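Local coordinates for protein cysteine hydrolase (Pseudomonas syringae pv. phaseolicola 1448A, PDB 3IRV) that probably acts as a hydrolase of the isochorismatase family, within the cysteine hydrolase group, at residues 123-128 with 161-166; 152-157 with 194-199. One frame throughout, in Å; residues are numbered along the deposited sequence.

How the contacts relate
Both contacts use helix 149-162, and their centres lie 14 Å apart within the isochorismatase fold. Contact 2 takes the middle of that helix and ties it to helix 189-204; contact 1 takes its C-terminal end and joins it to the loop between strand 115-119 and helix 130-136. Along the chain the segments alternate: 123-128, 152-157, 161-166, 194-199. The two contacts also touch directly. Gly-124 N lies 2.9 Å from Thr-156 OG1, a probable hydrogen bond, and Phe-125 packs on Thr-156. Each contact reaches the second subunit, which places helix 149-162 between the fold's interior and the dimer interface.

Contact 1: residues 123-128 with 161-166; sequences SGFHNT and VHREYK. With PO4 (phosphate ion), chain C.
An anion site at the dimer interface is built here, where His-126 of the loop after strand 115-119 and Arg-163, at the C-terminal end of helix 149-162, grip one phosphate ion. Two nitrogens of the guanidinium form a fork: Arg-163 NH2 gives a nearly straight bond to phosphate O1 (2.9 Å, 172°), while Arg-163 NH1 reaches phosphate O2 at 2.8 Å. His-126 has CG anti to the backbone N (chi1 -171°), which turns the ring edge to the ion, and His-126 ND1 donates to the same O1 at 2.7 Å.

Behind the polar end, Phe-125 supports the arginine. Its CB sits over the centre of one guanidinium face, 3.6 Å above it, and the ring runs back along the extended chain, with Phe-125 CD1 3.6 Å from Arg-163 CD; ring and guanidinium planes are 27° apart. Farther out, Phe-125 CE1 meets Tyr-165 CE2 at 3.5 Å, the two rings oblique to each other. The hydroxyl of Tyr-165 is hydrogen-bonded to Asp-131. Ser-123 OG accepts from the N-H of Phe-125 (an ST turn) and of His-126 (an ST motif), and is hydrogen-bonded to Asp-159. A Schellman motif at Glu-164 ends the helix beside Arg-163.

His-126 and Arg-163 of the second subunit bind the same phosphate, which probably came from the crystallisation liquor. The site would probably suit an anion, whose charge could offset that of the arginines and of any protonated histidine across the interface.

Contact 2: residues 152-157 with 194-199; sequences CCETTI and RISLTT
Glu-154 of helix 149-162 and Ser-196 of helix 189-204 meet, in one of the two conformers modelled for Ser-196, through a buried side-chain hydrogen bond. Along 152-157, Cys-152 comes first, touching Asp-29 and Tyr-122; this is where relatives in the isochorismatase family carry their nucleophilic cysteine. Its carbonyl O is gripped twice, by Thr-156 N and by Thr-156 OG1, which arrive from opposite faces of the carbonyl plane; Thr-156 OG1 lies 2.7 Å from Cys-152 O. Cys-153 packs on Val-28.

Glu-154 then reaches across. Its chi1 of -113° is off a staggered position, and beyond CG the chain runs extended to the other helix. There, conditional on that conformer, Ser-196 OG donates to Glu-154 OE1 at 2.7 Å, meeting it on the anti side and 22° out of the carboxylate plane. The other oxygen, Glu-154 OE2, forms a salt bridge with Arg-158.

Thr-155 turns to the dimer interface, where its OG1 meets Arg-158 of the second subunit. Ile-157 closes the segment among Ile-200 and Phe-204 of helix 189-204 and Val-167 and Ala-169 of strand 166-170, with helix 149-162 packed between the parallel sheet and the outer helix.

Contact 1: residues 123-128 with 161-166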
ATOM      1  N   SER A 123       3.555   1.044   7.869  1.00 11.48           N
ATOM      2  CA  SER A 123       4.739   0.842   7.043  1.00 13.75           C
ATOM      3  C   SER A 123       5.945   0.492   7.888  1.00 10.83           C
ATOM      4  O   SER A 123       6.264   1.222   8.841  1.00 12.16           O
ATOM      5  CB  SER A 123       5.077   2.135   6.323  1.00 13.75           C
ATOM      6  OG  SER A 123       6.266   1.982   5.579  1.00 13.85           O
ATOM      7  N   GLY A 124       6.668  -0.561   7.494  1.00 11.30           N
ATOM      8  CA  GLY A 124       7.950  -0.847   8.165  1.00 11.81           C
ATOM      9  C   GLY A 124       9.068   0.096   7.768  1.00 11.38           C
ATOM     10  O   GLY A 124      10.118   0.120   8.436  1.00 13.85           O
ATOM     11  N   PHE A 125       8.858   0.850   6.677  1.00 11.86           N
ATOM     12  CA  PHE A 125       9.887   1.757   6.114  1.00 11.01           C
ATOM     13  C   PHE A 125       9.682   3.230   6.435  1.00 14.95           C
ATOM     14  O   PHE A 125      10.659   3.948   6.670  1.00 13.54           O
ATOM     15  CB  PHE A 125       9.940   1.648   4.589  1.00 11.60           C
ATOM     16  CG  PHE A 125      10.733   0.476   4.107  1.00 10.18           C
ATOM     17  CD1 PHE A 125      12.123   0.517   4.087  1.00 11.47           C
ATOM     18  CD2 PHE A 125      10.084  -0.699   3.712  1.00 14.41           C
ATOM     19  CE1 PHE A 125      12.865  -0.585   3.647  1.00 11.18           C
ATOM     20  CE2 PHE A 125      10.809  -1.815   3.292  1.00 13.27           C
ATOM     21  CZ  PHE A 125      12.204  -1.764   3.234  1.00 13.86           C
ATOM     22  N   HIS A 126       8.441   3.706   6.390  1.00 12.37           N
ATOM     23  CA  HIS A 126       8.219   5.153   6.494  1.00 14.90           C
ATOM     24  C   HIS A 126       8.573   5.699   7.883  1.00 11.45           C
ATOM     25  O   HIS A 126       7.969   5.305   8.888  1.00 16.05           O
ATOM     26  CB  HIS A 126       6.786   5.542   6.133  1.00 17.21           C
ATOM     27  CG  HIS A 126       6.591   7.026   6.035  1.00 15.65           C
ATOM     28  ND1 HIS A 126       7.025   7.752   4.952  1.00 15.94           N
ATOM     29  CD2 HIS A 126       6.054   7.925   6.899  1.00 13.57           C
ATOM     30  CE1 HIS A 126       6.743   9.035   5.137  1.00 18.14           C
ATOM     31  NE2 HIS A 126       6.171   9.170   6.318  1.00 15.92           N
ATOM     32  N   ASN A 127       9.610   6.548   7.911  1.00 17.26           N
ATOM     33  CA  ASN A 127      10.061   7.225   9.137  1.00 19.28           C
ATOM     34  C   ASN A 127      10.595   6.235  10.167  1.00 17.34           C
ATOM     35  O   ASN A 127      10.466   6.478  11.369  1.00 21.61           O
ATOM     36  CB  ASN A 127       8.938   8.042   9.808  1.00 19.85           C
ATOM     37  CG  ASN A 127       8.540   9.254   9.016  1.00 22.77           C
ATOM     38  OD1 ASN A 127       9.224   9.640   8.085  1.00 22.33           O
ATOM     39  ND2 ASN A 127       7.407   9.865   9.393  1.00 26.26           N
ATOM     40  N   THR A 128      11.149   5.106   9.711  1.00 13.70           N
ATOM     41  CA  THR A 128      11.701   4.137  10.657  1.00 11.08           C
ATOM     42  C   THR A 128      13.167   3.909  10.413  1.00 10.83           C
ATOM     43  O   THR A 128      13.714   4.318   9.382  1.00 13.38           O
ATOM     44  CB  THR A 128      11.079   2.731  10.528  1.00 10.76           C
ATOM     45  OG1 THR A 128      11.577   2.077   9.343  1.00 12.44           O
ATOM     46  CG2 THR A 128       9.577   2.789  10.525  1.00 14.12           C
ATOM     47  N   VAL A 161       9.408  -2.032  -2.407  1.00 10.32           N
ATOM     48  CA  VAL A 161       9.630  -2.031  -3.866  1.00 11.22           C
ATOM     49  C   VAL A 161       9.863  -0.609  -4.405  1.00 11.10           C
ATOM     50  O   VAL A 161      10.697  -0.406  -5.306  1.00 13.26           O
ATOM     51  CB  VAL A 161       8.514  -2.816  -4.649  1.00 16.09           C
ATOM     52  CG1 VAL A 161       7.173  -2.074  -4.630  1.00 15.94           C
ATOM     53  CG2 VAL A 161       8.984  -3.082  -6.085  1.00 16.46           C
ATOM     54  N   HIS A 162       9.208   0.398  -3.805  1.00 15.04           N
ATOM     55  CA  HIS A 162       9.391   1.809  -4.236  1.00 14.25           C
ATOM     56  C   HIS A 162      10.807   2.334  -3.914  1.00 12.16           C
ATOM     57  O   HIS A 162      11.261   3.333  -4.487  1.00 11.77           O
ATOM     58  CB  HIS A 162       8.322   2.700  -3.604  1.00 14.48           C
ATOM     59  CG  HIS A 162       7.014   2.668  -4.327  1.00 15.80           C
ATOM     60  ND1 HIS A 162       6.113   1.632  -4.196  1.00 15.45           N
ATOM     61  CD2 HIS A 162       6.489   3.512  -5.257  1.00 17.77           C
ATOM     62  CE1 HIS A 162       5.056   1.869  -4.964  1.00 13.18           C
ATOM     63  NE2 HIS A 162       5.261   3.002  -5.622  1.00 12.73           N
ATOM     64  N   ARG A 163      11.487   1.666  -2.983  1.00 10.87           N
ATOM     65  CA  ARG A 163      12.899   1.960  -2.664  1.00 10.00           C
ATOM     66  C   ARG A 163      13.858   1.041  -3.444  1.00 14.22           C
ATOM     67  O   ARG A 163      15.076   1.033  -3.176  1.00 13.45           O
ATOM     68  CB  ARG A 163      13.109   1.760  -1.173  1.00 11.51           C
ATOM     69  CG  ARG A 163      12.530   2.892  -0.352  1.00 11.35           C
ATOM     70  CD  ARG A 163      12.370   2.457   1.077  1.00 13.23           C
ATOM     71  NE  ARG A 163      12.030   3.590   1.958  1.00 13.85           N
ATOM     72  CZ  ARG A 163      10.801   4.105   2.041  1.00 15.61           C
ATOM     73  NH1 ARG A 163       9.812   3.626   1.264  1.00 12.72           N
ATOM     74  NH2 ARG A 163      10.563   5.111   2.876  1.00 14.75           N
ATOM     75  N   GLU A 164      13.284   0.264  -4.389  1.00 11.56           N
ATOM     76  CA  GLU A 164      14.015  -0.616  -5.313  1.00 12.25           C
ATOM     77  C   GLU A 164      14.462  -1.952  -4.665  1.00 10.79           C
ATOM     78  O   GLU A 164      15.285  -2.681  -5.223  1.00 13.62           O
ATOM     79  CB  GLU A 164      15.178   0.107  -6.033  1.00  9.75           C
ATOM     80  CG  GLU A 164      14.709   1.213  -7.012  1.00 12.59           C
ATOM     81  CD  GLU A 164      13.777   0.696  -8.119  1.00 13.50           C
ATOM     82  OE1 GLU A 164      14.075  -0.359  -8.709  1.00 13.66           O
ATOM     83  OE2 GLU A 164      12.742   1.338  -8.409  1.00 14.55           O
ATOM     84  N   TYR A 165      13.902  -2.270  -3.487  1.00 11.34           N
ATOM     85  CA  TYR A 165      14.200  -3.570  -2.894  1.00 11.41           C
ATOM     86  C   TYR A 165      13.506  -4.655  -3.707  1.00 14.64           C
ATOM     87  O   TYR A 165      12.415  -4.444  -4.250  1.00 13.38           O
ATOM     88  CB  TYR A 165      13.719  -3.644  -1.441  1.00 11.66           C
ATOM     89  CG  TYR A 165      14.557  -2.824  -0.480  1.00 12.35           C
ATOM     90  CD1 TYR A 165      15.754  -3.332   0.033  1.00 15.34           C
ATOM     91  CD2 TYR A 165      14.166  -1.547  -0.103  1.00 11.55           C
ATOM     92  CE1 TYR A 165      16.560  -2.588   0.910  1.00 11.36           C
ATOM     93  CE2 TYR A 165      14.938  -0.809   0.796  1.00 12.80           C
ATOM     94  CZ  TYR A 165      16.133  -1.331   1.281  1.00 13.27           C
ATOM     95  OH  TYR A 165      16.897  -0.603   2.164  1.00 14.91           O
ATOM     96  N   LYS A 166      14.184  -5.804  -3.781  1.00 11.07           N
ATOM     97  CA  LYS A 166      13.627  -7.018  -4.333  0.50 12.64           C
ATOM     98  C   LYS A 166      12.860  -7.706  -3.202  1.00 12.72           C
ATOM     99  O   LYS A 166      13.464  -8.196  -2.220  1.00 13.84           O
ATOM    100  CB  LYS A 166      14.779  -7.881  -4.868  0.50 13.52           C
ATOM    101  CG  LYS A 166      15.647  -7.119  -5.888  0.50 16.10           C
ATOM    102  CD  LYS A 166      16.900  -7.894  -6.310  0.50 14.35           C
ATOM    103  CE  LYS A 166      17.626  -7.135  -7.411  0.50 24.62           C
ATOM    104  NZ  LYS A 166      19.062  -7.519  -7.531  0.50 25.76           N
TER
HETATM  105  P   PO4 C 261       7.176   6.357   1.596  0.50 17.95           P
HETATM  106  O1  PO4 C 261       7.991   6.400   2.872  0.50 20.55           O
HETATM  107  O2  PO4 C 261       7.346   4.986   0.964  0.50 20.00           O
HETATM  108  O3  PO4 C 261       5.714   6.589   1.936  0.50 19.92           O
HETATM  109  O4  PO4 C 261       7.607   7.416   0.600  0.50 20.89           O
HETATM  110  O   HOH W   1      11.005   7.147   5.375  1.00 31.22           O

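Contact 2: residues 152-157 with 194-199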
ATOM      1  N   CYS A 152      -0.036  -3.904   7.418  1.00 11.74           N
ATOM      2  CA  CYS A 152       1.390  -3.663   7.682  1.00 11.11           C
ATOM      3  C   CYS A 152       2.325  -4.458   6.771  1.00 11.22           C
ATOM      4  O   CYS A 152       3.361  -3.932   6.347  1.00 13.09           O
ATOM      5  CB  CYS A 152       1.731  -3.983   9.119  1.00 13.57           C
ATOM      6  SG  CYS A 152       0.824  -2.879  10.233  1.00 21.46           S
ATOM      7  N   CYS A 153       1.992  -5.721   6.463  1.00 10.61           N
ATOM      8  CA  CYS A 153       2.871  -6.498   5.579  1.00  9.89           C
ATOM      9  C   CYS A 153       2.886  -5.864   4.178  1.00 12.95           C
ATOM     10  O   CYS A 153       3.967  -5.521   3.653  1.00 12.53           O
ATOM     11  CB  CYS A 153       2.438  -7.970   5.521  1.00  9.97           C
ATOM     12  SG  CYS A 153       2.455  -8.662   7.177  1.00 13.87           S
ATOM     13  N   GLU A 154       1.699  -5.649   3.598  1.00 12.26           N
ATOM     14  CA  GLU A 154       1.644  -5.055   2.248  1.00 11.33           C
ATOM     15  C   GLU A 154       2.217  -3.637   2.183  1.00 14.48           C
ATOM     16  O   GLU A 154       2.850  -3.279   1.199  1.00 12.45           O
ATOM     17  CB  GLU A 154       0.226  -5.071   1.686  1.00 15.74           C
ATOM     18  CG  GLU A 154       0.082  -5.970   0.516  1.00 19.87           C
ATOM     19  CD  GLU A 154      -1.103  -5.602  -0.329  1.00 18.46           C
ATOM     20  OE1 GLU A 154      -2.103  -6.317  -0.297  1.00 16.52           O
ATOM     21  OE2 GLU A 154      -1.055  -4.568  -0.991  1.00 20.69           O
ATOM     22  N   THR A 155       1.993  -2.813   3.206  1.00 11.23           N
ATOM     23  CA  THR A 155       2.577  -1.454   3.156  1.00 12.15           C
ATOM     24  C   THR A 155       4.103  -1.536   3.180  1.00 12.28           C
ATOM     25  O   THR A 155       4.771  -0.817   2.439  1.00 13.17           O
ATOM     26  CB  THR A 155       2.048  -0.529   4.264  1.00 14.22           C
ATOM     27  OG1 THR A 155       0.615  -0.583   4.247  1.00 12.71           O
ATOM     28  CG2 THR A 155       2.492   0.907   4.013  1.00 17.10           C
ATOM     29  N   THR A 156       4.650  -2.422   4.015  1.00  9.44           N
ATOM     30  CA  THR A 156       6.085  -2.675   3.999  1.00 10.21           C
ATOM     31  C   THR A 156       6.587  -3.155   2.611  1.00 13.81           C
ATOM     32  O   THR A 156       7.603  -2.676   2.106  1.00 12.79           O
ATOM     33  CB  THR A 156       6.444  -3.663   5.119  1.00 12.29           C
ATOM     34  OG1 THR A 156       5.949  -3.120   6.367  1.00 13.04           O
ATOM     35  CG2 THR A 156       7.975  -3.911   5.185  1.00 12.72           C
ATOM     36  N   ILE A 157       5.863  -4.096   2.010  1.00 10.22           N
ATOM     37  CA  ILE A 157       6.152  -4.543   0.647  1.00 10.64           C
ATOM     38  C   ILE A 157       6.092  -3.413  -0.399  1.00 10.26           C
ATOM     39  O   ILE A 157       7.052  -3.232  -1.157  1.00 12.63           O
ATOM     40  CB  ILE A 157       5.198  -5.686   0.268  1.00 11.34           C
ATOM     41  CG1 ILE A 157       5.478  -6.900   1.164  1.00 11.89           C
ATOM     42  CG2 ILE A 157       5.329  -6.062  -1.219  1.00 12.23           C
ATOM     43  CD1 ILE A 157       4.398  -8.031   1.055  1.00 13.94           C
ATOM     44  N   ARG A 194      -6.231 -13.824  -0.717  1.00 12.63           N
ATOM     45  CA  ARG A 194      -6.263 -14.116  -2.153  0.50 14.94           C
ATOM     46  C   ARG A 194      -5.940 -12.855  -2.955  1.00 14.49           C
ATOM     47  O   ARG A 194      -5.083 -12.861  -3.848  1.00 15.68           O
ATOM     48  CB  ARG A 194      -7.668 -14.631  -2.525  0.50 13.11           C
ATOM     49  CG  ARG A 194      -7.932 -14.816  -4.008  0.50 19.80           C
ATOM     50  CD  ARG A 194      -9.199 -15.645  -4.226  0.50 15.34           C
ATOM     51  NE  ARG A 194     -10.397 -15.015  -3.684  0.50  5.18           N
ATOM     52  CZ  ARG A 194     -11.222 -14.223  -4.376  0.50 11.31           C
ATOM     53  NH1 ARG A 194     -11.005 -13.959  -5.672  0.50  9.27           N
ATOM     54  NH2 ARG A 194     -12.292 -13.715  -3.775  0.50 13.58           N
ATOM     55  N   ILE A 195      -6.629 -11.767  -2.637  1.00 14.49           N
ATOM     56  CA  ILE A 195      -6.431 -10.523  -3.376  1.00 11.33           C
ATOM     57  C   ILE A 195      -5.042  -9.935  -3.123  1.00 14.20           C
ATOM     58  O   ILE A 195      -4.387  -9.498  -4.063  1.00 14.39           O
ATOM     59  CB  ILE A 195      -7.552  -9.483  -3.065  1.00 13.21           C
ATOM     60  CG1 ILE A 195      -8.789  -9.725  -3.944  1.00 20.39           C
ATOM     61  CG2 ILE A 195      -7.111  -8.074  -3.503  1.00 16.98           C
ATOM     62  CD1 ILE A 195      -9.449 -11.040  -3.843  1.00 22.08           C
ATOM     63  N   SER A 196      -4.580  -9.970  -1.877  1.00 12.99           N
ATOM     64  CA  SER A 196      -3.272  -9.411  -1.541  0.50 11.86           C
ATOM     65  C   SER A 196      -2.128 -10.158  -2.235  1.00 14.33           C
ATOM     66  O   SER A 196      -1.250  -9.542  -2.852  1.00 12.73           O
ATOM     67  CB  SER A 196      -3.051  -9.445  -0.030  0.50 12.59           C
ATOM     68  OG  SER A 196      -1.786  -8.903   0.290  0.50 10.67           O
ATOM     69  N   LEU A 197      -2.134 -11.485  -2.143  1.00 14.25           N
ATOM     70  CA  LEU A 197      -1.029 -12.256  -2.721  1.00 11.30           C
ATOM     71  C   LEU A 197      -0.989 -12.113  -4.247  1.00 10.95           C
ATOM     72  O   LEU A 197       0.093 -12.017  -4.863  1.00 12.84           O
ATOM     73  CB  LEU A 197      -1.136 -13.725  -2.305  1.00 12.10           C
ATOM     74  CG  LEU A 197      -0.971 -13.977  -0.809  1.00 14.59           C
ATOM     75  CD1 LEU A 197      -1.122 -15.481  -0.591  1.00 14.24           C
ATOM     76  CD2 LEU A 197       0.410 -13.527  -0.310  1.00 14.55           C
ATOM     77  N   THR A 198      -2.181 -12.088  -4.853  1.00 12.76           N
ATOM     78  CA  THR A 198      -2.288 -11.926  -6.313  1.00 12.62           C
ATOM     79  C   THR A 198      -1.729 -10.535  -6.710  1.00 14.54           C
ATOM     80  O   THR A 198      -0.914 -10.397  -7.649  1.00 15.09           O
ATOM     81  CB  THR A 198      -3.760 -12.103  -6.753  1.00 14.04           C
ATOM     82  OG1 THR A 198      -4.167 -13.462  -6.482  1.00 14.93           O
ATOM     83  CG2 THR A 198      -3.911 -11.839  -8.271  1.00 15.62           C
ATOM     84  N   THR A 199      -2.136  -9.514  -5.964  1.00 11.32           N
ATOM     85  CA  THR A 199      -1.651  -8.156  -6.206  1.00 11.35           C
ATOM     86  C   THR A 199      -0.137  -8.061  -6.048  1.00 11.74           C
ATOM     87  O   THR A 199       0.574  -7.504  -6.893  1.00 14.06           O
ATOM     88  CB  THR A 199      -2.343  -7.182  -5.244  1.00 13.47           C
ATOM     89  OG1 THR A 199      -3.746  -7.187  -5.532  1.00 15.20           O
ATOM     90  CG2 THR A 199      -1.814  -5.740  -5.409  1.00 12.50           C
TER